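Local coordinates for protein mRNA interferase toxin RelE (Escherichia coli, PDB 4FXI) that cleaves mRNA in the ribosomal A site as the toxin of a type II toxin-antitoxin pair, inhibiting translation during amino acid starvation, at residues K28-V33 / V73-V78; K13-L18 / Y60-Q65; S20-Q25 / I53-S58. The protein carries 1 engineered substitution. All blocks are in the same frame, centred on the assembly; numbering follows the deposited sequence.

Overall arrangement
The helical segments come first along the chain, in the order 13-18, 20-25 and 28-33, followed by their partners 53-58, 60-65 and 73-78. Contact 3 is nested inside the loop closed by contact 2, whereas contact 1 crosses both. Centre to centre, contacts 1 and 2 lie about 8 Å apart, contacts 2 and 3 about 10 Å, and contacts 1 and 3 about 12 Å. Contacts 1 and 2 pack helices 20-35 and 9-17 on one mixed sheet; contact 3 packs helix 20-35 on the loop following its edge strand 52-54. Arg61 and Lys54, inferred transition-state stabilisers on the strand-side segments of contacts 2 and 3, meet at one sulfate ion.

Contact 1 (K28-V33 / V73-V78); sequences KKLVEV and VFVISV
Leu30 and Val33 meet Val75 and Val73 without any flat group between them; the nearby plane is the Tyr64 ring of strand 60-67, with Val33 and Val73 on the same side of it. Val33 CG1 comes to 3.5 Å from Tyr64 CZ, over the face at the hydroxyl end. Val73 CG1 is displaced the other way, beyond the rim toward CG, while Ile53 lies by an edge. On the outer side of the helix, Lys28 NZ approaches Glu32 OE1 from above the carboxylate plane in a 3.3 Å salt bridge one turn apart.

Across the contact itself there are two methyl-to-methyl approaches, both loose. Val33 CG1 stands 4.3 Å from Val73 CG2, and Leu30 CD1 4.4 Å from Val75 CG2. In Leu30, chi1 of -174° and chi2 of 57° together make CD1 the branch that approaches Val75. Val73 and Val75, two residues apart, present their side chains to helix 20-35; beyond them Ile76 and Ser77 form a classic beta bulge opposite Val63, and both touch helix 85-94 instead.

With no hydrogen bond or charge between the segments, helix and strand are joined by a small, buried and purely apolar interface with little directional constraint. Tyr64, touching Val33 and Val73, and Ile53, touching Leu30 and Val33, complete the packing.

Contact 2 (K13-L18 / Y60-Q65); sequences KEWRKL and YRLVYQ. With SO4 (sulfate ion), chain D.
Leu18, Tyr60 and Leu62 carry this contact, with Trp15 as the partner of Leu62. Leu18, the first residue to leave helical geometry after helix 9-17, sends CD1 to the Tyr60 ring, 3.5 Å from CE2 and almost as near CD2; the two side chains run past one another in opposite directions. The Leu18 chi1 of -128° is away from a staggered position, which may carry some strain. The second apolar pair is Leu62 and Trp15: Leu62 CD1 lies 3.8 Å from Trp15 CZ3, at the six-membered end of the indole. Trp15 extends there with CG anti to its backbone N (chi1 -176°).

Arg61, between the two strand residues, takes no part in this packing and instead binds the sulfate. NE donates to O4 at 2.7 Å and NH2 to O3 at 3.1 Å, so the ion sits at the guanidinium edge, in its plane. NH1 donates to Tyr60 O at 2.8 Å from above the carbonyl plane, which, with the sulfate bonds, should restrict rotation of the group. Arg61 is an inferred transition-state stabiliser, and the sulfate, probably from the crystallisation liquor, may mark where an RNA phosphate could bind.

Around the contact, Leu26 of helix 20-35 touches both Trp15 and Leu18, Val22 lies on Tyr60, and Leu62 also packs on Val75 of strand 72-78. Arg61 and Val63 turn instead to helix 85-94.

Contact 3 (S20-Q25 / I53-S58); sequences STVREQ and IKLRSS. With SO4 (sulfate ion), chain D.
Val22 is the first residue of helix 20-35 to meet the chain that follows strand 52-54, and it does so with both methyl groups. CG1, placed opposite the main-chain nitrogen by a chi1 of 168°, lies 4.0 Å from Leu55 CD1, the two side chains crossing at a slant; Val22 CG2 reaches Ser58 CB at 4.2 Å. The hydroxyl of Ser58 is engaged otherwise, bonded to the backbone N of Tyr60. Arg23 then points away from this contact, and its NE bonds Trp15 O, tying the start of helix 20-35 back to helix 9-17.

One turn after Val22, Gln25 supplies both packing and polar links. Its CB sits 4.0 Å from Leu55 CD2 and equally near CD1, so the leucine fork straddles it. Beyond CG the Gln25 chain is extended, and its amide serves two sides: NE2 turns to Thr21 O in a weak bond, and OE1 faces the loop, accepting from a water that in turn accepts from Ser57 N, at 3.1 Å on each side. A single water thus bridges helix and loop where direct bonds are absent.

Leu55 is the buried centre of the arrangement, with Leu26 and Lys29 also lying against it. The contact thereby packs helix 20-35 of this RelE-family fold on the loop after strand 52-54. Next to Leu55, Lys54 bends at chi3 and its NZ donates to sulfate O1 at 3.0 Å, in a sulfate site made by Lys54, Arg61 and Tyr87, which fits the inferred role of Lys54 in stabilising the transition state of mRNA cleavage.

Contact 1 (K28-V33 / V73-V78)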
loop_
_atom_site.group_PDB
_atom_site.type_symbol
_atom_site.label_atom_id
_atom_site.label_comp_id
_atom_site.label_asym_id
_atom_site.label_seq_id
_atom_site.Cartn_x
_atom_site.Cartn_y
_atom_site.Cartn_z
ATOM N N LYS A 28 8.023 1.664 8.286
ATOM C CA LYS A 28 9.353 1.093 8.070
ATOM C C LYS A 28 9.427 0.338 6.751
ATOM O O LYS A 28 10.398 0.466 5.999
ATOM C CB LYS A 28 9.732 0.161 9.218
ATOM C CG LYS A 28 11.060 -0.538 9.030
ATOM C CD LYS A 28 11.467 -1.296 10.284
ATOM C CE LYS A 28 12.400 -2.457 9.957
ATOM N NZ LYS A 28 13.579 -2.026 9.160
ATOM N N LYS A 29 8.386 -0.444 6.480
ATOM C CA LYS A 29 8.301 -1.240 5.259
ATOM C C LYS A 29 8.068 -0.381 4.009
ATOM O O LYS A 29 8.655 -0.626 2.951
ATOM C CB LYS A 29 7.214 -2.307 5.405
ATOM C CG LYS A 29 7.532 -3.368 6.469
ATOM C CD LYS A 29 6.401 -4.395 6.572
ATOM C CE LYS A 29 6.779 -5.567 7.461
ATOM N NZ LYS A 29 7.918 -6.338 6.878
ATOM N N LEU A 30 7.212 0.623 4.133
ATOM C CA LEU A 30 6.993 1.585 3.058
ATOM C C LEU A 30 8.262 2.342 2.654
ATOM O O LEU A 30 8.532 2.533 1.467
ATOM C CB LEU A 30 5.872 2.562 3.451
ATOM C CG LEU A 30 5.439 3.542 2.363
ATOM C CD1 LEU A 30 4.994 2.791 1.116
ATOM C CD2 LEU A 30 4.326 4.453 2.872
ATOM N N VAL A 31 9.038 2.789 3.639
ATOM C CA VAL A 31 10.304 3.461 3.353
ATOM C C VAL A 31 11.269 2.520 2.616
ATOM O O VAL A 31 11.955 2.941 1.683
ATOM C CB VAL A 31 10.929 4.041 4.630
ATOM C CG1 VAL A 31 12.347 4.543 4.365
ATOM C CG2 VAL A 31 10.053 5.177 5.144
ATOM N N GLU A 32 11.292 1.253 3.020
ATOM C CA GLU A 32 12.082 0.236 2.308
ATOM C C GLU A 32 11.582 0.070 0.873
ATOM O O GLU A 32 12.372 -0.066 -0.071
ATOM C CB GLU A 32 12.001 -1.111 3.028
ATOM C CG GLU A 32 12.775 -1.152 4.350
ATOM C CD GLU A 32 12.486 -2.406 5.166
ATOM O OE1 GLU A 32 13.339 -2.767 5.998
ATOM O OE2 GLU A 32 11.418 -3.031 4.977
ATOM N N VAL A 33 10.262 0.043 0.724
ATOM C CA VAL A 33 9.637 -0.053 -0.595
ATOM C C VAL A 33 10.095 1.065 -1.527
ATOM O O VAL A 33 10.408 0.821 -2.674
ATOM C CB VAL A 33 8.091 -0.081 -0.472
ATOM C CG1 VAL A 33 7.414 0.272 -1.787
ATOM C CG2 VAL A 33 7.636 -1.448 -0.012
ATOM N N VAL A 73 5.616 5.777 -6.220
ATOM C CA VAL A 73 4.873 4.734 -5.524
ATOM C C VAL A 73 3.590 5.389 -5.050
ATOM O O VAL A 73 3.618 6.317 -4.247
ATOM C CB VAL A 73 5.656 4.186 -4.299
ATOM C CG1 VAL A 73 4.756 3.352 -3.376
ATOM C CG2 VAL A 73 6.861 3.375 -4.760
ATOM N N PHE A 74 2.463 4.914 -5.572
ATOM C CA PHE A 74 1.165 5.524 -5.309
ATOM C C PHE A 74 0.388 4.658 -4.335
ATOM O O PHE A 74 -0.063 3.567 -4.679
ATOM C CB PHE A 74 0.405 5.676 -6.634
ATOM C CG PHE A 74 -0.932 6.345 -6.502
ATOM C CD1 PHE A 74 -1.049 7.611 -5.953
ATOM C CD2 PHE A 74 -2.078 5.711 -6.958
ATOM C CE1 PHE A 74 -2.288 8.225 -5.843
ATOM C CE2 PHE A 74 -3.319 6.325 -6.842
ATOM C CZ PHE A 74 -3.419 7.582 -6.285
ATOM N N VAL A 75 0.250 5.121 -3.100
ATOM C CA VAL A 75 -0.476 4.345 -2.100
ATOM C C VAL A 75 -1.973 4.498 -2.341
ATOM O O VAL A 75 -2.493 5.597 -2.263
ATOM C CB VAL A 75 -0.147 4.822 -0.682
ATOM C CG1 VAL A 75 -0.969 4.025 0.353
ATOM C CG2 VAL A 75 1.354 4.663 -0.417
ATOM N N ILE A 76 -2.666 3.400 -2.641
ATOM C CA ILE A 76 -4.097 3.493 -2.967
ATOM C C ILE A 76 -5.049 3.037 -1.864
ATOM O O ILE A 76 -6.214 3.444 -1.835
ATOM C CB ILE A 76 -4.426 2.683 -4.209
ATOM C CG1 ILE A 76 -4.030 1.241 -3.989
ATOM C CG2 ILE A 76 -3.673 3.207 -5.398
ATOM C CD1 ILE A 76 -4.052 0.463 -5.242
ATOM N N SER A 77 -4.569 2.191 -0.962
ATOM C CA SER A 77 -5.443 1.605 0.036
ATOM C C SER A 77 -4.664 1.139 1.263
ATOM O O SER A 77 -3.644 0.452 1.141
ATOM C CB SER A 77 -6.209 0.422 -0.572
ATOM O OG SER A 77 -7.165 -0.087 0.345
ATOM N N VAL A 78 -5.129 1.530 2.447
ATOM C CA VAL A 78 -4.601 0.950 3.680
ATOM C C VAL A 78 -5.741 0.588 4.632
ATOM O O VAL A 78 -6.585 1.426 4.969
ATOM C CB VAL A 78 -3.468 1.806 4.343
ATOM C CG1 VAL A 78 -3.206 3.069 3.564
ATOM C CG2 VAL A 78 -3.757 2.093 5.811
#

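Contact 2 (K13-L18 / Y60-Q65)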
loop_
_atom_site.group_PDB
_atom_site.type_symbol
_atom_site.label_atom_id
_atom_site.label_comp_id
_atom_site.label_asym_id
_atom_site.label_seq_id
_atom_site.Cartn_x
_atom_site.Cartn_y
_atom_site.Cartn_z
ATOM N N LYS A 13 -5.954 9.563 4.415
ATOM C CA LYS A 13 -6.816 9.641 5.591
ATOM C C LYS A 13 -6.771 8.344 6.399
ATOM O O LYS A 13 -6.672 8.372 7.624
ATOM C CB LYS A 13 -8.250 9.987 5.190
ATOM C CG LYS A 13 -8.395 11.384 4.610
ATOM C CD LYS A 13 -9.794 11.603 4.045
ATOM C CE LYS A 13 -9.907 12.955 3.354
ATOM N NZ LYS A 13 -11.169 13.068 2.575
ATOM N N GLU A 14 -6.842 7.209 5.705
ATOM C CA GLU A 14 -6.684 5.904 6.344
ATOM C C GLU A 14 -5.367 5.825 7.111
ATOM O O GLU A 14 -5.319 5.360 8.253
ATOM C CB GLU A 14 -6.753 4.789 5.297
ATOM C CG GLU A 14 -8.165 4.596 4.723
ATOM C CD GLU A 14 -8.191 3.715 3.492
ATOM O OE1 GLU A 14 -7.198 3.715 2.734
ATOM O OE2 GLU A 14 -9.211 3.023 3.281
ATOM N N TRP A 15 -4.300 6.289 6.469
ATOM C CA TRP A 15 -2.977 6.307 7.075
ATOM C C TRP A 15 -2.958 7.071 8.402
ATOM O O TRP A 15 -2.407 6.592 9.393
ATOM C CB TRP A 15 -1.983 6.935 6.104
ATOM C CG TRP A 15 -0.558 6.935 6.566
ATOM C CD1 TRP A 15 0.142 8.001 7.068
ATOM C CD2 TRP A 15 0.355 5.830 6.542
ATOM N NE1 TRP A 15 1.431 7.620 7.355
ATOM C CE2 TRP A 15 1.584 6.294 7.048
ATOM C CE3 TRP A 15 0.246 4.488 6.151
ATOM C CZ2 TRP A 15 2.701 5.464 7.166
ATOM C CZ3 TRP A 15 1.352 3.673 6.265
ATOM C CH2 TRP A 15 2.564 4.163 6.767
ATOM N N ARG A 16 -3.564 8.252 8.431
ATOM C CA ARG A 16 -3.515 9.064 9.645
ATOM C C ARG A 16 -4.446 8.532 10.746
ATOM O O ARG A 16 -4.214 8.776 11.932
ATOM C CB ARG A 16 -3.784 10.544 9.335
ATOM C CG ARG A 16 -3.093 11.045 8.063
ATOM C CD ARG A 16 -1.902 11.982 8.311
ATOM N NE ARG A 16 -0.755 11.299 8.893
ATOM C CZ ARG A 16 0.504 11.404 8.460
ATOM N NH1 ARG A 16 0.817 12.172 7.431
ATOM N NH2 ARG A 16 1.461 10.731 9.074
ATOM N N LYS A 17 -5.486 7.793 10.362
ATOM C CA LYS A 17 -6.398 7.195 11.343
ATOM C C LYS A 17 -5.821 5.933 11.990
ATOM O O LYS A 17 -6.245 5.527 13.069
ATOM C CB LYS A 17 -7.759 6.879 10.714
ATOM C CG LYS A 17 -8.646 8.094 10.520
ATOM C CD LYS A 17 -10.103 7.687 10.367
ATOM C CE LYS A 17 -11.013 8.907 10.298
ATOM N NZ LYS A 17 -12.458 8.533 10.331
ATOM N N LEU A 18 -4.858 5.320 11.316
ATOM C CA LEU A 18 -4.182 4.128 11.810
ATOM C C LEU A 18 -3.692 4.287 13.259
ATOM O O LEU A 18 -3.317 5.377 13.680
ATOM C CB LEU A 18 -2.987 3.847 10.900
ATOM C CG LEU A 18 -2.723 2.494 10.251
ATOM C CD1 LEU A 18 -3.985 1.854 9.700
ATOM C CD2 LEU A 18 -1.691 2.696 9.143
ATOM N N TYR A 60 -3.366 -5.542 9.231
ATOM C CA TYR A 60 -3.467 -4.408 8.331
ATOM C C TYR A 60 -2.594 -4.607 7.098
ATOM O O TYR A 60 -1.607 -5.339 7.140
ATOM C CB TYR A 60 -3.074 -3.129 9.069
ATOM C CG TYR A 60 -4.223 -2.530 9.837
ATOM C CD1 TYR A 60 -4.550 -2.987 11.107
ATOM C CD2 TYR A 60 -5.000 -1.526 9.283
ATOM C CE1 TYR A 60 -5.610 -2.447 11.808
ATOM C CE2 TYR A 60 -6.059 -0.980 9.973
ATOM C CZ TYR A 60 -6.361 -1.443 11.236
ATOM O OH TYR A 60 -7.420 -0.900 11.926
ATOM N N ARG A 61 -2.979 -3.959 6.001
ATOM C CA ARG A 61 -2.283 -4.095 4.727
ATOM C C ARG A 61 -2.198 -2.747 4.050
ATOM O O ARG A 61 -3.081 -1.906 4.211
ATOM C CB ARG A 61 -3.057 -5.035 3.801
ATOM C CG ARG A 61 -3.302 -6.421 4.355
ATOM C CD ARG A 61 -2.009 -7.210 4.454
ATOM N NE ARG A 61 -2.254 -8.574 4.914
ATOM C CZ ARG A 61 -2.187 -8.960 6.184
ATOM N NH1 ARG A 61 -1.874 -8.085 7.135
ATOM N NH2 ARG A 61 -2.426 -10.222 6.503
ATOM N N LEU A 62 -1.142 -2.541 3.275
ATOM C CA LEU A 62 -1.056 -1.361 2.431
ATOM C C LEU A 62 -0.957 -1.830 0.985
ATOM O O LEU A 62 -0.170 -2.724 0.666
ATOM C CB LEU A 62 0.143 -0.467 2.832
ATOM C CG LEU A 62 0.305 0.848 2.059
ATOM C CD1 LEU A 62 0.890 1.944 2.957
ATOM C CD2 LEU A 62 1.172 0.706 0.796
ATOM N N VAL A 63 -1.763 -1.235 0.112
ATOM C CA VAL A 63 -1.688 -1.554 -1.296
ATOM C C VAL A 63 -1.171 -0.352 -2.079
ATOM O O VAL A 63 -1.633 0.767 -1.893
ATOM C CB VAL A 63 -3.065 -1.986 -1.852
ATOM C CG1 VAL A 63 -2.958 -2.301 -3.331
ATOM C CG2 VAL A 63 -3.590 -3.205 -1.076
ATOM N N TYR A 64 -0.201 -0.576 -2.957
ATOM C CA TYR A 64 0.338 0.523 -3.739
ATOM C C TYR A 64 0.496 0.165 -5.200
ATOM O O TYR A 64 0.659 -1.001 -5.544
ATOM C CB TYR A 64 1.676 1.021 -3.161
ATOM C CG TYR A 64 2.813 0.005 -3.167
ATOM C CD1 TYR A 64 3.667 -0.126 -4.264
ATOM C CD2 TYR A 64 3.051 -0.796 -2.058
ATOM C CE1 TYR A 64 4.715 -1.055 -4.258
ATOM C CE2 TYR A 64 4.098 -1.713 -2.037
ATOM C CZ TYR A 64 4.914 -1.846 -3.140
ATOM O OH TYR A 64 5.949 -2.759 -3.094
ATOM N N GLN A 65 0.459 1.192 -6.043
ATOM C CA GLN A 65 0.658 1.047 -7.478
ATOM C C GLN A 65 2.006 1.652 -7.846
ATOM O O GLN A 65 2.321 2.759 -7.420
ATOM C CB GLN A 65 -0.458 1.800 -8.204
ATOM C CG GLN A 65 -0.410 1.728 -9.709
ATOM C CD GLN A 65 -1.501 2.575 -10.358
ATOM O OE1 GLN A 65 -1.747 3.710 -9.954
ATOM N NE2 GLN A 65 -2.159 2.023 -11.351
HETATM S S SO4 D . -3.404 -11.446 2.809
HETATM O O1 SO4 D . -2.317 -12.245 2.249
HETATM O O2 SO4 D . -4.598 -11.608 1.984
HETATM O O3 SO4 D . -3.682 -11.880 4.176
HETATM O O4 SO4 D . -3.020 -10.038 2.825
#

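Contact 3 (S20-Q25 / I53-S58)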
loop_
_atom_site.group_PDB
_atom_site.type_symbol
_atom_site.label_atom_id
_atom_site.label_comp_id
_atom_site.label_asym_id
_atom_site.label_seq_id
_atom_site.Cartn_x
_atom_site.Cartn_y
_atom_site.Cartn_z
ATOM N N SER A 20 -0.969 3.938 16.284
ATOM C CA SER A 20 0.436 4.339 16.268
ATOM C C SER A 20 1.389 3.174 15.976
ATOM O O SER A 20 2.268 3.278 15.113
ATOM C CB SER A 20 0.808 5.014 17.592
ATOM O OG SER A 20 2.128 5.523 17.555
ATOM N N THR A 21 1.218 2.063 16.683
ATOM C CA THR A 21 2.140 0.948 16.522
ATOM C C THR A 21 2.044 0.328 15.130
ATOM O O THR A 21 3.058 -0.050 14.555
ATOM C CB THR A 21 1.950 -0.135 17.605
ATOM O OG1 THR A 21 0.811 -0.944 17.292
ATOM C CG2 THR A 21 1.764 0.507 18.968
ATOM N N VAL A 22 0.831 0.238 14.588
ATOM C CA VAL A 22 0.627 -0.329 13.258
ATOM C C VAL A 22 1.165 0.584 12.149
ATOM O O VAL A 22 1.775 0.116 11.184
ATOM C CB VAL A 22 -0.864 -0.673 13.000
ATOM C CG1 VAL A 22 -1.106 -0.990 11.527
ATOM C CG2 VAL A 22 -1.285 -1.853 13.859
ATOM N N ARG A 23 0.951 1.885 12.288
ATOM C CA ARG A 23 1.478 2.825 11.301
ATOM C C ARG A 23 3.005 2.772 11.237
ATOM O O ARG A 23 3.579 2.778 10.151
ATOM C CB ARG A 23 1.029 4.254 11.599
ATOM C CG ARG A 23 1.491 5.263 10.558
ATOM C CD ARG A 23 1.155 6.696 10.969
ATOM N NE ARG A 23 -0.257 6.855 11.288
ATOM C CZ ARG A 23 -0.733 7.071 12.510
ATOM N NH1 ARG A 23 0.090 7.166 13.550
ATOM N NH2 ARG A 23 -2.038 7.198 12.690
ATOM N N GLU A 24 3.656 2.717 12.397
ATOM C CA GLU A 24 5.118 2.683 12.438
ATOM C C GLU A 24 5.664 1.418 11.787
ATOM O O GLU A 24 6.731 1.444 11.168
ATOM C CB GLU A 24 5.648 2.806 13.873
ATOM C CG GLU A 24 5.439 4.184 14.514
ATOM C CD GLU A 24 6.065 5.324 13.714
ATOM O OE1 GLU A 24 5.382 6.349 13.509
ATOM O OE2 GLU A 24 7.236 5.202 13.294
ATOM N N GLN A 25 4.941 0.313 11.952
ATOM C CA GLN A 25 5.327 -0.964 11.353
ATOM C C GLN A 25 5.259 -0.877 9.839
ATOM O O GLN A 25 6.184 -1.289 9.137
ATOM C CB GLN A 25 4.398 -2.084 11.824
ATOM C CG GLN A 25 4.566 -2.478 13.275
ATOM C CD GLN A 25 3.659 -3.629 13.662
ATOM O OE1 GLN A 25 3.941 -4.789 13.353
ATOM N NE2 GLN A 25 2.557 -3.314 14.325
ATOM N N ILE A 53 1.878 -4.473 1.068
ATOM C CA ILE A 53 2.737 -4.604 2.226
ATOM C C ILE A 53 1.923 -5.317 3.285
ATOM O O ILE A 53 0.787 -4.912 3.573
ATOM C CB ILE A 53 3.160 -3.242 2.802
ATOM C CG1 ILE A 53 3.796 -2.392 1.712
ATOM C CG2 ILE A 53 4.122 -3.463 3.964
ATOM C CD1 ILE A 53 4.334 -1.033 2.205
ATOM N N LYS A 54 2.491 -6.386 3.836
ATOM C CA LYS A 54 1.787 -7.228 4.792
ATOM C C LYS A 54 2.426 -7.137 6.175
ATOM O O LYS A 54 3.638 -6.989 6.301
ATOM C CB LYS A 54 1.789 -8.687 4.311
ATOM C CG LYS A 54 1.107 -9.665 5.263
ATOM C CD LYS A 54 1.271 -11.124 4.831
ATOM C CE LYS A 54 0.458 -11.442 3.583
ATOM N NZ LYS A 54 0.364 -12.912 3.329
ATOM N N LEU A 55 1.596 -7.207 7.212
ATOM C CA LEU A 55 2.075 -7.380 8.577
ATOM C C LEU A 55 1.685 -8.772 9.075
ATOM O O LEU A 55 0.611 -9.284 8.742
ATOM C CB LEU A 55 1.494 -6.309 9.498
ATOM C CG LEU A 55 1.819 -4.857 9.150
ATOM C CD1 LEU A 55 1.240 -3.919 10.201
ATOM C CD2 LEU A 55 3.318 -4.679 9.035
ATOM N N ARG A 56 2.558 -9.381 9.866
ATOM C CA ARG A 56 2.354 -10.754 10.318
ATOM C C ARG A 56 1.132 -10.940 11.225
ATOM O O ARG A 56 0.490 -11.993 11.195
ATOM C CB ARG A 56 3.620 -11.287 10.998
ATOM C CG ARG A 56 3.450 -12.648 11.654
ATOM C CD ARG A 56 4.588 -13.589 11.303
ATOM N NE ARG A 56 5.885 -13.056 11.708
ATOM C CZ ARG A 56 6.400 -13.187 12.927
ATOM N NH1 ARG A 56 5.724 -13.830 13.870
ATOM N NH2 ARG A 56 7.589 -12.673 13.203
ATOM N N SER A 57 0.790 -9.930 12.019
ATOM C CA SER A 57 -0.335 -10.093 12.937
ATOM C C SER A 57 -1.083 -8.811 13.304
ATOM O O SER A 57 -1.158 -8.459 14.484
ATOM C CB SER A 57 0.136 -10.776 14.222
ATOM O OG SER A 57 0.570 -9.812 15.167
ATOM N N SER A 58 -1.650 -8.124 12.317
ATOM C CA SER A 58 -2.518 -6.982 12.627
ATOM C C SER A 58 -4.033 -7.142 12.344
ATOM O O SER A 58 -4.834 -6.862 13.239
ATOM C CB SER A 58 -1.949 -5.653 12.103
ATOM O OG SER A 58 -1.328 -5.816 10.844
HETATM S S SO4 D . -3.404 -11.446 2.809
HETATM O O1 SO4 D . -2.317 -12.245 2.249
HETATM O O2 SO4 D . -4.598 -11.608 1.984
HETATM O O3 SO4 D . -3.682 -11.880 4.176
HETATM O O4 SO4 D . -3.020 -10.038 2.825
HETATM O O HOH W 1 2.557 -7.530 12.973
#